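Local coordinates for endoglucanase E-5 (Thermobifida fusca, PDB 2CKS), which catalyses the endohydrolysis of beta-1,4-glucosidic linkages in cellulose, lichenin and cereal beta-D-glucans, here as the isolated catalytic domain of a larger secreted cellulase, at residues G2-V5 with E6-G9; M64-E68 with D69-T73; D253-E257 with R258-W262. All blocks are in the same frame, centred on the assembly; numbering follows the deposited sequence. Where two conformers were deposited one is given.

Contact 1 of 3, residues G2-V5 with E6-G9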
loop_
_atom_site.group_PDB
_atom_site.type_symbol
_atom_site.label_atom_id
_atom_site.label_comp_id
_atom_site.label_asym_id
_atom_site.label_seq_id
_atom_site.Cartn_x
_atom_site.Cartn_y
_atom_site.Cartn_z
ATOM N N GLY A 2 2.717 -17.175 -16.635
ATOM C CA GLY A 2 3.605 -16.029 -16.293
ATOM C C GLY A 2 3.314 -15.444 -14.916
ATOM O O GLY A 2 2.253 -15.682 -14.342
ATOM N N THR A 3 4.273 -14.685 -14.395
ATOM C CA THR A 3 4.092 -13.953 -13.137
ATOM C C THR A 3 3.153 -12.770 -13.364
ATOM O O THR A 3 2.896 -12.393 -14.489
ATOM C CB THR A 3 5.426 -13.431 -12.607
ATOM O OG1 THR A 3 5.977 -12.455 -13.509
ATOM C CG2 THR A 3 6.478 -14.548 -12.514
ATOM N N PRO A 4 2.630 -12.180 -12.296
ATOM C CA PRO A 4 1.849 -10.947 -12.441
ATOM C C PRO A 4 2.580 -9.875 -13.259
ATOM O O PRO A 4 1.998 -9.295 -14.169
ATOM C CB PRO A 4 1.633 -10.499 -10.990
ATOM C CG PRO A 4 1.712 -11.742 -10.203
ATOM C CD PRO A 4 2.673 -12.646 -10.898
ATOM N N VAL A 5 3.851 -9.636 -12.963
ATOM C CA VAL A 5 4.621 -8.624 -13.677
ATOM C C VAL A 5 4.740 -8.964 -15.160
ATOM O O VAL A 5 4.652 -8.082 -16.018
ATOM C CB VAL A 5 6.001 -8.410 -13.029
ATOM C CG1 VAL A 5 6.884 -7.528 -13.902
ATOM C CG2 VAL A 5 5.846 -7.769 -11.659
ATOM N N GLU A 6 4.908 -10.237 -15.476
ATOM C CA GLU A 6 5.000 -10.642 -16.877
ATOM C C GLU A 6 3.679 -10.508 -17.605
ATOM O O GLU A 6 3.654 -10.197 -18.805
ATOM C CB GLU A 6 5.499 -12.071 -16.968
ATOM C CG GLU A 6 6.986 -12.142 -16.684
ATOM C CD GLU A 6 7.447 -13.485 -16.162
ATOM O OE1 GLU A 6 8.623 -13.546 -15.727
ATOM O OE2 GLU A 6 6.662 -14.466 -16.185
ATOM N N ARG A 7 2.591 -10.747 -16.887
ATOM C CA ARG A 7 1.270 -10.767 -17.489
ATOM C C ARG A 7 0.694 -9.373 -17.720
ATOM O O ARG A 7 -0.025 -9.166 -18.687
ATOM C CB ARG A 7 0.319 -11.619 -16.656
ATOM C CG ARG A 7 0.604 -13.092 -16.835
ATOM C CD ARG A 7 -0.360 -14.022 -16.133
ATOM N NE ARG A 7 -0.311 -13.864 -14.688
ATOM C CZ ARG A 7 -1.240 -13.253 -13.958
ATOM N NH1 ARG A 7 -2.313 -12.711 -14.519
ATOM N NH2 ARG A 7 -1.083 -13.170 -12.647
ATOM N N TYR A 8 1.024 -8.418 -16.856
ATOM C CA TYR A 8 0.462 -7.072 -16.973
ATOM C C TYR A 8 1.476 -6.025 -17.414
ATOM O O TYR A 8 1.097 -4.959 -17.901
ATOM C CB TYR A 8 -0.187 -6.653 -15.660
ATOM C CG TYR A 8 -1.216 -7.627 -15.142
ATOM C CD1 TYR A 8 -2.282 -8.043 -15.939
ATOM C CD2 TYR A 8 -1.128 -8.132 -13.844
ATOM C CE1 TYR A 8 -3.233 -8.930 -15.457
ATOM C CE2 TYR A 8 -2.071 -9.019 -13.359
ATOM C CZ TYR A 8 -3.116 -9.414 -14.164
ATOM O OH TYR A 8 -4.061 -10.293 -13.688
ATOM N N GLY A 9 2.763 -6.301 -17.228
ATOM C CA GLY A 9 3.805 -5.414 -17.708
ATOM C C GLY A 9 3.851 -4.066 -17.019
ATOM O O GLY A 9 3.632 -3.942 -15.815
HETATM O O HOH W 1 0.839 -15.370 -12.134
HETATM O O HOH W 2 8.626 -12.001 -13.356
#
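A capping box between Thr3 and Glu6 starts the short helix 4-8 at the N-terminus of the chain. Thr3 sits at the N-cap, and its OG1 accepts from Glu6 N at 3.2 Å; the reciprocal bond runs from Thr3 N to Glu6 OE2, 3.0 Å long and nearly straight at 168°, reaching the carboxylate from above its plane. Threonine suits the place because its hydroxyl, turned between the backbone N and the carbonyl carbon (chi1 65°), hangs over the first turn, where backbone N-H groups lack acceptors from a preceding turn. The Glu6 chain, extended beyond CG, runs back past Thr3, so that its CD lies 3.2 Å from Thr3 OG1. A water ties the same two side chains together, held by Thr3 OG1 and Glu6 OE1. The carboxylate near the start of the helix is also likely to be stabilised by the helix dipole. With an alanine in place of Thr3, Glu6 N would probably lose its side-chain cap and the water on Glu6 OE1 its second partner, leaving the Thr3 N bond to hold the carboxylate. Such a box is a common N-terminal helix cap, and the helix closes at Gly9, the first residue to leave helical angles, whose N donates to Val5 O; its positive phi of 67° is easily adopted without a side chain. Pro4, whose ring nitrogen has no hydrogen to give, fits the first turn, and its carbonyl receives Tyr8 N at 3.0 Å. Arg7 folds back over the same turn, bent at chi3, and its NE meets Gly2 O at 3.2 Å, close to the guanidinium plane but above that of the carbonyl. A second water spans Gly2 O and Arg7 NH2.

Contact 2 of 3, residues M64-E68 with D69-T73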
loop_
_atom_site.group_PDB
_atom_site.type_symbol
_atom_site.label_atom_id
_atom_site.label_comp_id
_atom_site.label_asym_id
_atom_site.label_seq_id
_atom_site.Cartn_x
_atom_site.Cartn_y
_atom_site.Cartn_z
ATOM N N MET A 64 7.763 1.216 5.214
ATOM C CA MET A 64 8.900 1.741 5.954
ATOM C C MET A 64 8.469 2.949 6.774
ATOM O O MET A 64 8.292 4.045 6.244
ATOM C CB MET A 64 10.014 2.144 4.991
ATOM C CG MET A 64 11.292 2.638 5.685
ATOM S SD MET A 64 12.556 3.109 4.512
ATOM C CE MET A 64 11.880 4.678 3.935
ATOM N N TYR A 65 8.285 2.740 8.072
ATOM C CA TYR A 65 8.048 3.836 8.995
ATOM C C TYR A 65 9.267 4.748 9.008
ATOM O O TYR A 65 10.385 4.313 8.752
ATOM C CB TYR A 65 7.828 3.330 10.410
ATOM C CG TYR A 65 6.484 2.728 10.726
ATOM C CD1 TYR A 65 6.078 1.532 10.155
ATOM C CD2 TYR A 65 5.636 3.338 11.641
ATOM C CE1 TYR A 65 4.868 0.956 10.476
ATOM C CE2 TYR A 65 4.412 2.769 11.968
ATOM C CZ TYR A 65 4.041 1.578 11.381
ATOM O OH TYR A 65 2.830 0.997 11.692
ATOM N N ILE A 66 9.031 6.023 9.291
ATOM C CA ILE A 66 10.097 7.021 9.323
ATOM C C ILE A 66 10.450 7.334 10.775
ATOM O O ILE A 66 11.609 7.247 11.167
ATOM C CB ILE A 66 9.665 8.293 8.549
ATOM C CG1 ILE A 66 8.979 7.928 7.218
ATOM C CG2 ILE A 66 10.874 9.209 8.339
ATOM C CD1 ILE A 66 9.786 7.069 6.299
ATOM N N GLN A 67 9.433 7.674 11.554
ATOM C CA GLN A 67 9.540 7.749 13.001
ATOM C C GLN A 67 9.298 6.344 13.575
ATOM O O GLN A 67 9.399 5.360 12.846
ATOM C CB GLN A 67 8.571 8.804 13.537
ATOM C CG GLN A 67 9.079 10.231 13.321
ATOM C CD GLN A 67 9.074 10.679 11.863
ATOM O OE1 GLN A 67 8.048 10.598 11.186
ATOM N NE2 GLN A 67 10.217 11.160 11.387
ATOM N N GLU A 68 9.038 6.236 14.878
ATOM C CA GLU A 68 8.761 4.949 15.528
ATOM C C GLU A 68 9.881 3.931 15.271
ATOM O O GLU A 68 9.632 2.766 14.961
ATOM C CB GLU A 68 7.373 4.430 15.122
ATOM C CG GLU A 68 6.276 5.456 15.399
ATOM C CD GLU A 68 4.875 4.967 15.098
ATOM O OE1 GLU A 68 4.456 3.927 15.665
ATOM O OE2 GLU A 68 4.184 5.631 14.294
ATOM N N ASP A 69 11.117 4.405 15.418
ATOM C CA ASP A 69 12.335 3.597 15.282
ATOM C C ASP A 69 12.636 3.168 13.847
ATOM O O ASP A 69 13.424 2.248 13.618
ATOM C CB ASP A 69 12.294 2.379 16.217
ATOM C CG ASP A 69 12.217 2.779 17.679
ATOM O OD1 ASP A 69 11.377 2.210 18.406
ATOM O OD2 ASP A 69 12.960 3.650 18.176
ATOM N N GLY A 70 12.047 3.881 12.893
ATOM C CA GLY A 70 12.203 3.582 11.488
ATOM C C GLY A 70 13.339 4.340 10.828
ATOM O O GLY A 70 14.399 4.537 11.410
ATOM N N TYR A 71 13.103 4.763 9.589
ATOM C CA TYR A 71 14.118 5.329 8.714
ATOM C C TYR A 71 15.022 6.365 9.376
ATOM O O TYR A 71 16.234 6.321 9.177
ATOM C CB TYR A 71 13.426 5.918 7.480
ATOM C CG TYR A 71 14.312 6.657 6.503
ATOM C CD1 TYR A 71 14.835 6.027 5.383
ATOM C CD2 TYR A 71 14.607 8.002 6.694
ATOM C CE1 TYR A 71 15.648 6.725 4.473
ATOM C CE2 TYR A 71 15.410 8.698 5.801
ATOM C CZ TYR A 71 15.914 8.067 4.697
ATOM O OH TYR A 71 16.711 8.786 3.825
ATOM N N GLU A 72 14.447 7.275 10.153
ATOM C CA GLU A 72 15.226 8.370 10.739
ATOM C C GLU A 72 16.373 7.890 11.616
ATOM O O GLU A 72 17.361 8.610 11.787
ATOM C CB GLU A 72 14.323 9.330 11.520
ATOM C CG GLU A 72 13.884 8.822 12.882
ATOM C CD GLU A 72 12.940 9.772 13.595
ATOM O OE1 GLU A 72 12.774 10.939 13.139
ATOM O OE2 GLU A 72 12.356 9.343 14.620
ATOM N N THR A 73 16.244 6.694 12.185
ATOM C CA THR A 73 17.284 6.128 13.053
ATOM C C THR A 73 18.497 5.583 12.294
ATOM O O THR A 73 19.566 5.434 12.886
ATOM C CB THR A 73 16.727 5.004 13.978
ATOM O OG1 THR A 73 16.290 3.886 13.199
ATOM C CG2 THR A 73 15.497 5.445 14.730
#
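Gln67 and Glu72 join their side chains across the hairpin-like loop that follows barrel strand 59-65, whose tip is a type I' beta turn from Gln67 to Gly70. In this family 5 TIM barrel the loop leads towards helix 75-90. Starting from Gln67, CB lies 4.0 Å from Glu72 OE2; CG, placed beside the backbone N, comes to 3.6 Å from that same oxygen; the chain then bends at chi2 (70°), and NE2 donates to Glu72 OE1 at 3.1 Å. The bond is nearly straight and lies close to the amide plane, but enters above the carboxylate plane, since the two flat groups stand 75° apart. Glutamine suits this spot because its amide has two useful ends: OE1 accepts from Asn111 while NE2 serves the carboxylate. The backbone also closes the loop, with Tyr71 N bonded to Tyr65 O and Glu72 N to Ile66 O, the latter on a lone pair in the carbonyl plane. Glu68 and Asp69 both take positive phi, as the turn type requires, and Gly70 must be small: a CB there would collide with Tyr65 O. Asp69 OD1 binds a zinc ion. Met64, its chain bent at chi3, makes a Met-aromatic contact, SD lying obliquely 5.1 Å from the Tyr71 ring centroid, and its CE touches Tyr71 CD1 at 3.6 Å. Ile66 CD1 packs against Tyr71 CB, the two side chains lying side by side. Trp100 meets the Tyr71 ring edge-to-face, and the Tyr65 side chain is about 7 Å from that of Glu231, the probable nucleophile. At the far end of the loop, Gly70 O accepts twice from Thr73, from N at 2.9 Å and from OG1 at 2.7 Å.

Contact 3 of 3, residues D253-E257 with R258-W262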
loop_
_atom_site.group_PDB
_atom_site.type_symbol
_atom_site.label_atom_id
_atom_site.label_comp_id
_atom_site.label_asym_id
_atom_site.label_seq_id
_atom_site.Cartn_x
_atom_site.Cartn_y
_atom_site.Cartn_z
ATOM N N ASP A 253 -16.011 -7.165 -2.818
ATOM C CA ASP A 253 -16.856 -7.250 -4.005
ATOM C C ASP A 253 -16.877 -5.923 -4.763
ATOM O O ASP A 253 -16.851 -5.922 -5.987
ATOM C CB ASP A 253 -18.265 -7.707 -3.639
ATOM C CG ASP A 253 -18.295 -9.153 -3.165
ATOM O OD1 ASP A 253 -19.303 -9.552 -2.558
ATOM O OD2 ASP A 253 -17.351 -9.960 -3.346
ATOM N N LEU A 254 -16.894 -4.811 -4.036
ATOM C CA LEU A 254 -16.869 -3.496 -4.662
ATOM C C LEU A 254 -15.540 -3.291 -5.381
ATOM O O LEU A 254 -15.507 -2.861 -6.531
ATOM C CB LEU A 254 -17.083 -2.392 -3.630
ATOM C CG LEU A 254 -17.271 -0.969 -4.173
ATOM C CD1 LEU A 254 -15.951 -0.208 -4.226
ATOM C CD2 LEU A 254 -17.967 -0.958 -5.546
ATOM N N MET A 255 -14.446 -3.634 -4.717
ATOM C CA MET A 255 -13.133 -3.453 -5.308
ATOM C C MET A 255 -12.959 -4.328 -6.556
ATOM O O MET A 255 -12.373 -3.890 -7.527
ATOM C CB MET A 255 -12.035 -3.684 -4.268
ATOM C CG MET A 255 -12.027 -2.627 -3.180
ATOM S SD MET A 255 -10.612 -2.727 -2.071
ATOM C CE MET A 255 -10.941 -4.222 -1.163
ATOM N N ALA A 256 -13.498 -5.546 -6.539
ATOM C CA ALA A 256 -13.433 -6.417 -7.715
ATOM C C ALA A 256 -14.233 -5.837 -8.897
ATOM O O ALA A 256 -13.770 -5.839 -10.040
ATOM C CB ALA A 256 -13.940 -7.809 -7.358
ATOM N N GLU A 257 -15.424 -5.327 -8.603
ATOM C CA GLU A 257 -16.302 -4.705 -9.599
ATOM C C GLU A 257 -15.626 -3.501 -10.265
ATOM O O GLU A 257 -15.713 -3.322 -11.475
ATOM C CB GLU A 257 -17.614 -4.313 -8.912
ATOM C CG GLU A 257 -18.598 -3.449 -9.683
ATOM C CD GLU A 257 -19.695 -2.931 -8.768
ATOM O OE1 GLU A 257 -20.596 -3.714 -8.417
ATOM O OE2 GLU A 257 -19.647 -1.748 -8.375
ATOM N N ARG A 258 -14.912 -2.707 -9.472
ATOM C CA ARG A 258 -14.311 -1.461 -9.935
ATOM C C ARG A 258 -12.826 -1.611 -10.262
ATOM O O ARG A 258 -12.163 -0.634 -10.627
ATOM C CB ARG A 258 -14.493 -0.385 -8.873
ATOM C CG ARG A 258 -15.944 -0.124 -8.495
ATOM C CD ARG A 258 -16.721 0.539 -9.584
ATOM N NE ARG A 258 -18.106 0.763 -9.191
ATOM C CZ ARG A 258 -18.589 1.919 -8.759
ATOM N NH1 ARG A 258 -17.814 2.997 -8.662
ATOM N NH2 ARG A 258 -19.874 2.010 -8.443
ATOM N N LYS A 259 -12.324 -2.841 -10.138
ATOM C CA LYS A 259 -10.918 -3.174 -10.346
ATOM C C LYS A 259 -9.976 -2.273 -9.537
ATOM O O LYS A 259 -8.942 -1.816 -10.027
ATOM C CB LYS A 259 -10.585 -3.199 -11.838
ATOM C CG LYS A 259 -11.405 -4.256 -12.597
ATOM C CD LYS A 259 -10.661 -4.839 -13.784
ATOM C CE LYS A 259 -11.246 -6.188 -14.233
ATOM N NZ LYS A 259 -10.593 -7.360 -13.561
ATOM N N ILE A 260 -10.357 -2.048 -8.286
ATOM C CA ILE A 260 -9.547 -1.299 -7.333
ATOM C C ILE A 260 -8.566 -2.252 -6.654
ATOM O O ILE A 260 -8.973 -3.196 -5.972
ATOM C CB ILE A 260 -10.438 -0.641 -6.282
ATOM C CG1 ILE A 260 -11.349 0.412 -6.937
ATOM C CG2 ILE A 260 -9.591 0.002 -5.181
ATOM C CD1 ILE A 260 -12.519 0.824 -6.067
ATOM N N GLY A 261 -7.275 -2.006 -6.850
ATOM C CA GLY A 261 -6.253 -2.848 -6.254
ATOM C C GLY A 261 -6.178 -2.658 -4.752
ATOM O O GLY A 261 -6.623 -1.636 -4.213
ATOM N N TRP A 262 -5.629 -3.658 -4.071
ATOM C CA TRP A 262 -5.464 -3.600 -2.632
ATOM C C TRP A 262 -4.297 -4.416 -2.104
ATOM O O TRP A 262 -3.877 -5.406 -2.707
ATOM C CB TRP A 262 -6.744 -4.046 -1.914
ATOM C CG TRP A 262 -7.408 -5.368 -2.330
ATOM C CD1 TRP A 262 -8.510 -5.500 -3.122
ATOM C CD2 TRP A 262 -7.083 -6.702 -1.885
ATOM N NE1 TRP A 262 -8.883 -6.821 -3.218
ATOM C CE2 TRP A 262 -8.029 -7.582 -2.466
ATOM C CE3 TRP A 262 -6.067 -7.247 -1.086
ATOM C CZ2 TRP A 262 -7.994 -8.965 -2.266
ATOM C CZ3 TRP A 262 -6.054 -8.624 -0.869
ATOM C CH2 TRP A 262 -7.007 -9.461 -1.458
HETATM O O HOH W 3 -21.625 -0.214 -8.721
#
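Met255 and Trp262 form the tightly packed end of this contact, while Glu257 and Arg258 make up its solvent side. Met255 CE lies 3.4 Å from Trp262 CD1 and Met255 SD 4.5 Å from the centroid of the five-membered ring, a Met-aromatic contact in which the two side chains cross at about a right angle. A flexible, polarisable thioether can follow the indole's contour, and the bend at chi3 (-70°) is what turns CE to the ring. Ile260 fills in beside it, its CB 4.0 Å from Met255 CB; Val229 of the neighbouring strand and Leu218 of helix 212-224 close over this apolar cluster. Between the two ends, helix 245-258 finishes in a Schellman motif: Ile260 N donates to Met255 O at 2.8 Å, and Lys259 N bonds weakly to Ala256 O. Lys259 takes the positive phi, its CB directed away from the helix. This turn carries the chain from the helix into strand 262-265 of the TIM barrel, with Trp262 its first residue. Toward solvent, polar groups replace apolar ones. Glu257 and Arg258 lie side by side with carboxylate and guanidinium nearly coplanar, joined by a salt bridge from Arg258 NE to Glu257 OE2, 3.1 Å long, that uses the anti lone pair of the carboxylate oxygen. A water links Glu257 OE2 to Arg258 NH2, and Glu223 takes up Arg258 NH1 in a second salt bridge.

Along the chain the three contacts come in series: contact 1 at the N-terminal helix 4-8, contact 2 at the end of the second barrel strand, 59-65, and in the loop after it, and contact 3 at the step from helix 245-258 into the last strand, 262-265. Contacts 2 and 3 belong to the same eight-stranded parallel barrel, yet their centres are 31 Å apart, on opposite sides of the chain's centre. Contact 2 borders the barrel end that holds the probable catalytic residues Glu139 and Glu231, with Tyr65 nearest them. Contact 3, leading into a strand, and the terminal helix of contact 1 lie at the opposite end, centres 19 Å and nearest atoms about 7 Å apart.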